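Local coordinates for sporulation inhibitor of replication protein SirA (Bacillus subtilis, PDB 4TPS) that inhibits DNA replication initiation during sporulation, preventing overinitiation and so enforcing diploidy, and can bind domain I of the initiator DnaA, at residues Y11-I16 with P130-M135. Sequence-based numbering, arbitrary orientation.
Sequences YYTYLI and PCFLAM
Leu-15 and Phe-132 form a non-hydrogen-bonded pair of an antiparallel sheet, and the leucine covers one face of the phenylalanine ring: CD1 of Leu-15 stands 3.8 Å from the centroid of the Phe-132 ring, almost on its normal, a CH-pi contact. With CG anti to the backbone N (chi1 -173°), the branched leucine reaches over the ring and also sets CD1 3.7 Å from CB of Cys-131. The flat ring thus gives an aliphatic methyl a broad seat, while beside it CG2 of Thr-13 lies 4.0 Å from CB of Phe-132. A serine in place of Phe-132 would probably leave the Leu-15 methyl without its aromatic platform and open a gap beside Thr-13. Small Ala-134 fits opposite Thr-13, where the backbones come close; the threonine hydroxyl is buried without a polar partner. On the face bearing Tyr-14, Leu-133 and Met-135, the flexible methionine chain bends at chi3 (-79°), bringing CE of Met-135 to 3.7 Å from CD1 of Tyr-14. CG1 of Ile-16 reaches CB of Leu-133. Paired backbone bonds join Tyr-14 to Leu-133 and Tyr-12 to Met-135; Ile-16 N also donates to Cys-131 O, 2.9 Å, just ahead of strand 132-136. Helix 28-39 packs on Tyr-14, Ile-16 and Met-135, its His-39 bonding the Tyr-14 hydroxyl, while strand 9-16 is flanked by strands 106-113 and 132-136, the latter pairing onward with 141-144.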
ATOM      1  N   TYR A  11      13.485  -4.727   8.671  1.00 12.45           N
ATOM      2  CA  TYR A  11      12.183  -4.055   8.523  1.00 12.50           C
ATOM      3  C   TYR A  11      12.060  -3.470   7.119  1.00 14.57           C
ATOM      4  O   TYR A  11      13.040  -2.877   6.568  1.00 14.95           O
ATOM      5  CB  TYR A  11      12.111  -2.874   9.470  1.00 11.90           C
ATOM      6  CG  TYR A  11      12.295  -3.183  10.884  1.00 15.70           C
ATOM      7  CD1 TYR A  11      11.252  -3.606  11.669  1.00 16.26           C
ATOM      8  CD2 TYR A  11      13.587  -3.064  11.467  1.00 15.84           C
ATOM      9  CE1 TYR A  11      11.456  -3.876  13.013  1.00 16.07           C
ATOM     10  CE2 TYR A  11      13.784  -3.295  12.788  1.00 17.62           C
ATOM     11  CZ  TYR A  11      12.738  -3.702  13.564  1.00 16.73           C
ATOM     12  OH  TYR A  11      13.038  -3.913  14.911  1.00 20.15           O
ATOM     13  N   TYR A  12      10.864  -3.618   6.549  1.00 13.19           N
ATOM     14  CA  TYR A  12      10.445  -2.860   5.371  1.00 11.40           C
ATOM     15  C   TYR A  12       9.464  -1.809   5.882  1.00 14.82           C
ATOM     16  O   TYR A  12       8.495  -2.142   6.594  1.00 14.75           O
ATOM     17  CB  TYR A  12       9.803  -3.805   4.381  1.00 13.35           C
ATOM     18  CG  TYR A  12      10.762  -4.781   3.783  1.00 14.07           C
ATOM     19  CD1 TYR A  12      11.088  -5.921   4.437  1.00 16.51           C
ATOM     20  CD2 TYR A  12      11.317  -4.566   2.550  1.00 17.27           C
ATOM     21  CE1 TYR A  12      11.952  -6.860   3.874  1.00 17.08           C
ATOM     22  CE2 TYR A  12      12.166  -5.458   1.993  1.00 18.84           C
ATOM     23  CZ  TYR A  12      12.486  -6.632   2.648  1.00 18.44           C
ATOM     24  OH  TYR A  12      13.416  -7.495   2.008  1.00 21.88           O
ATOM     25  N   THR A  13       9.763  -0.547   5.572  1.00 12.57           N
ATOM     26  CA  THR A  13       9.026   0.582   6.127  1.00 13.02           C
ATOM     27  C   THR A  13       8.496   1.422   4.992  1.00 13.92           C
ATOM     28  O   THR A  13       9.231   1.772   4.060  1.00 15.56           O
ATOM     29  CB  THR A  13       9.889   1.380   7.078  1.00 15.65           C
ATOM     30  OG1 THR A  13      10.420   0.530   8.105  1.00 17.66           O
ATOM     31  CG2 THR A  13       9.117   2.469   7.774  1.00 16.86           C
ATOM     32  N   TYR A  14       7.166   1.609   5.002  1.00 12.57           N
ATOM     33  CA  TYR A  14       6.490   2.446   3.976  1.00 12.99           C
ATOM     34  C   TYR A  14       5.760   3.615   4.620  1.00 13.03           C
ATOM     35  O   TYR A  14       5.346   3.548   5.772  1.00 14.47           O
ATOM     36  CB  TYR A  14       5.469   1.585   3.198  1.00 13.66           C
ATOM     37  CG  TYR A  14       6.074   0.585   2.250  1.00 15.03           C
ATOM     38  CD1 TYR A  14       6.498  -0.675   2.702  1.00 15.34           C
ATOM     39  CD2 TYR A  14       6.135   0.845   0.906  1.00 15.79           C
ATOM     40  CE1 TYR A  14       6.993  -1.615   1.813  1.00 18.12           C
ATOM     41  CE2 TYR A  14       6.638  -0.092  -0.007  1.00 16.31           C
ATOM     42  CZ  TYR A  14       7.081  -1.312   0.458  1.00 20.42           C
ATOM     43  OH  TYR A  14       7.570  -2.227  -0.398  1.00 21.10           O
ATOM     44  N   LEU A  15       5.655   4.698   3.839  1.00 12.61           N
ATOM     45  CA  LEU A  15       4.942   5.898   4.222  1.00 12.50           C
ATOM     46  C   LEU A  15       3.514   5.765   3.656  1.00 13.22           C
ATOM     47  O   LEU A  15       3.311   5.853   2.421  1.00 15.01           O
ATOM     48  CB  LEU A  15       5.644   7.112   3.651  1.00 13.60           C
ATOM     49  CG  LEU A  15       5.106   8.450   4.108  1.00 18.53           C
ATOM     50  CD1 LEU A  15       4.982   8.529   5.610  1.00 20.46           C
ATOM     51  CD2 LEU A  15       5.939   9.596   3.555  1.00 17.88           C
ATOM     52  N   ILE A  16       2.575   5.458   4.527  1.00 12.85           N
ATOM     53  CA  ILE A  16       1.192   5.118   4.108  1.00 12.90           C
ATOM     54  C   ILE A  16       0.392   6.426   3.938  1.00 14.65           C
ATOM     55  O   ILE A  16       0.497   7.360   4.726  1.00 16.17           O
ATOM     56  CB  ILE A  16       0.482   4.215   5.140  1.00 12.53           C
ATOM     57  CG1 ILE A  16       1.314   2.977   5.503  1.00 14.10           C
ATOM     58  CG2 ILE A  16      -0.930   3.823   4.667  1.00 13.20           C
ATOM     59  CD1 ILE A  16       1.696   2.134   4.326  1.00 14.70           C
ATOM     60  N   PRO A 130       3.789  10.734  11.157  1.00 18.37           N
ATOM     61  CA  PRO A 130       3.141   9.654  11.941  1.00 19.28           C
ATOM     62  C   PRO A 130       2.715   8.443  11.096  1.00 19.51           C
ATOM     63  O   PRO A 130       2.224   7.434  11.640  1.00 24.35           O
ATOM     64  CB  PRO A 130       1.909  10.344  12.528  1.00 23.48           C
ATOM     65  CG  PRO A 130       1.549  11.366  11.525  1.00 27.73           C
ATOM     66  CD  PRO A 130       2.858  11.874  10.961  1.00 21.78           C
ATOM     67  N   CYS A 131       2.949   8.519   9.791  1.00 16.42           N
ATOM     68  CA  CYS A 131       2.394   7.546   8.859  1.00 16.43           C
ATOM     69  C   CYS A 131       3.339   6.457   8.382  1.00 13.59           C
ATOM     70  O   CYS A 131       3.006   5.751   7.377  1.00 14.29           O
ATOM     71  CB  CYS A 131       1.890   8.286   7.615  1.00 19.21           C
ATOM     72  SG  CYS A 131       0.510   9.391   8.051  1.00 25.70           S
ATOM     73  N   PHE A 132       4.496   6.284   9.041  1.00 14.19           N
ATOM     74  CA  PHE A 132       5.383   5.171   8.648  1.00 13.35           C
ATOM     75  C   PHE A 132       4.899   3.895   9.311  1.00 12.97           C
ATOM     76  O   PHE A 132       4.711   3.813  10.511  1.00 15.65           O
ATOM     77  CB  PHE A 132       6.824   5.440   9.030  1.00 13.68           C
ATOM     78  CG  PHE A 132       7.517   6.479   8.172  1.00 13.34           C
ATOM     79  CD1 PHE A 132       7.921   6.151   6.878  1.00 13.26           C
ATOM     80  CD2 PHE A 132       7.740   7.761   8.652  1.00 15.00           C
ATOM     81  CE1 PHE A 132       8.560   7.104   6.112  1.00 15.87           C
ATOM     82  CE2 PHE A 132       8.355   8.739   7.855  1.00 16.05           C
ATOM     83  CZ  PHE A 132       8.773   8.407   6.593  1.00 16.10           C
ATOM     84  N   LEU A 133       4.701   2.886   8.488  1.00 13.55           N
ATOM     85  CA  LEU A 133       4.408   1.507   8.902  1.00 14.35           C
ATOM     86  C   LEU A 133       5.623   0.607   8.685  1.00 13.47           C
ATOM     87  O   LEU A 133       6.088   0.445   7.563  1.00 13.98           O
ATOM     88  CB  LEU A 133       3.248   1.006   8.068  1.00 16.61           C
ATOM     89  CG  LEU A 133       2.673  -0.358   8.446  1.00 17.99           C
ATOM     90  CD1 LEU A 133       1.925  -0.260   9.805  1.00 20.51           C
ATOM     91  CD2 LEU A 133       1.688  -0.824   7.359  1.00 18.66           C
ATOM     92  N   ALA A 134       6.176   0.075   9.774  1.00 14.47           N
ATOM     93  CA  ALA A 134       7.412  -0.724   9.719  1.00 14.45           C
ATOM     94  C   ALA A 134       7.006  -2.191   9.914  1.00 14.17           C
ATOM     95  O   ALA A 134       6.206  -2.511  10.800  1.00 14.93           O
ATOM     96  CB  ALA A 134       8.329  -0.309  10.886  1.00 15.41           C
ATOM     97  N   MET A 135       7.590  -3.096   9.126  1.00 12.04           N
ATOM     98  CA  MET A 135       7.166  -4.461   9.144  1.00 14.78           C
ATOM     99  C   MET A 135       8.379  -5.367   8.998  1.00 16.24           C
ATOM    100  O   MET A 135       9.159  -5.203   8.032  1.00 18.75           O
ATOM    101  CB  MET A 135       6.297  -4.700   7.920  1.00 16.25           C
ATOM    102  CG  MET A 135       4.950  -3.944   7.904  1.00 18.75           C
ATOM    103  SD  MET A 135       4.174  -3.852   6.270  1.00 19.79           S
ATOM    104  CE  MET A 135       5.103  -2.543   5.511  1.00 22.33           C
TER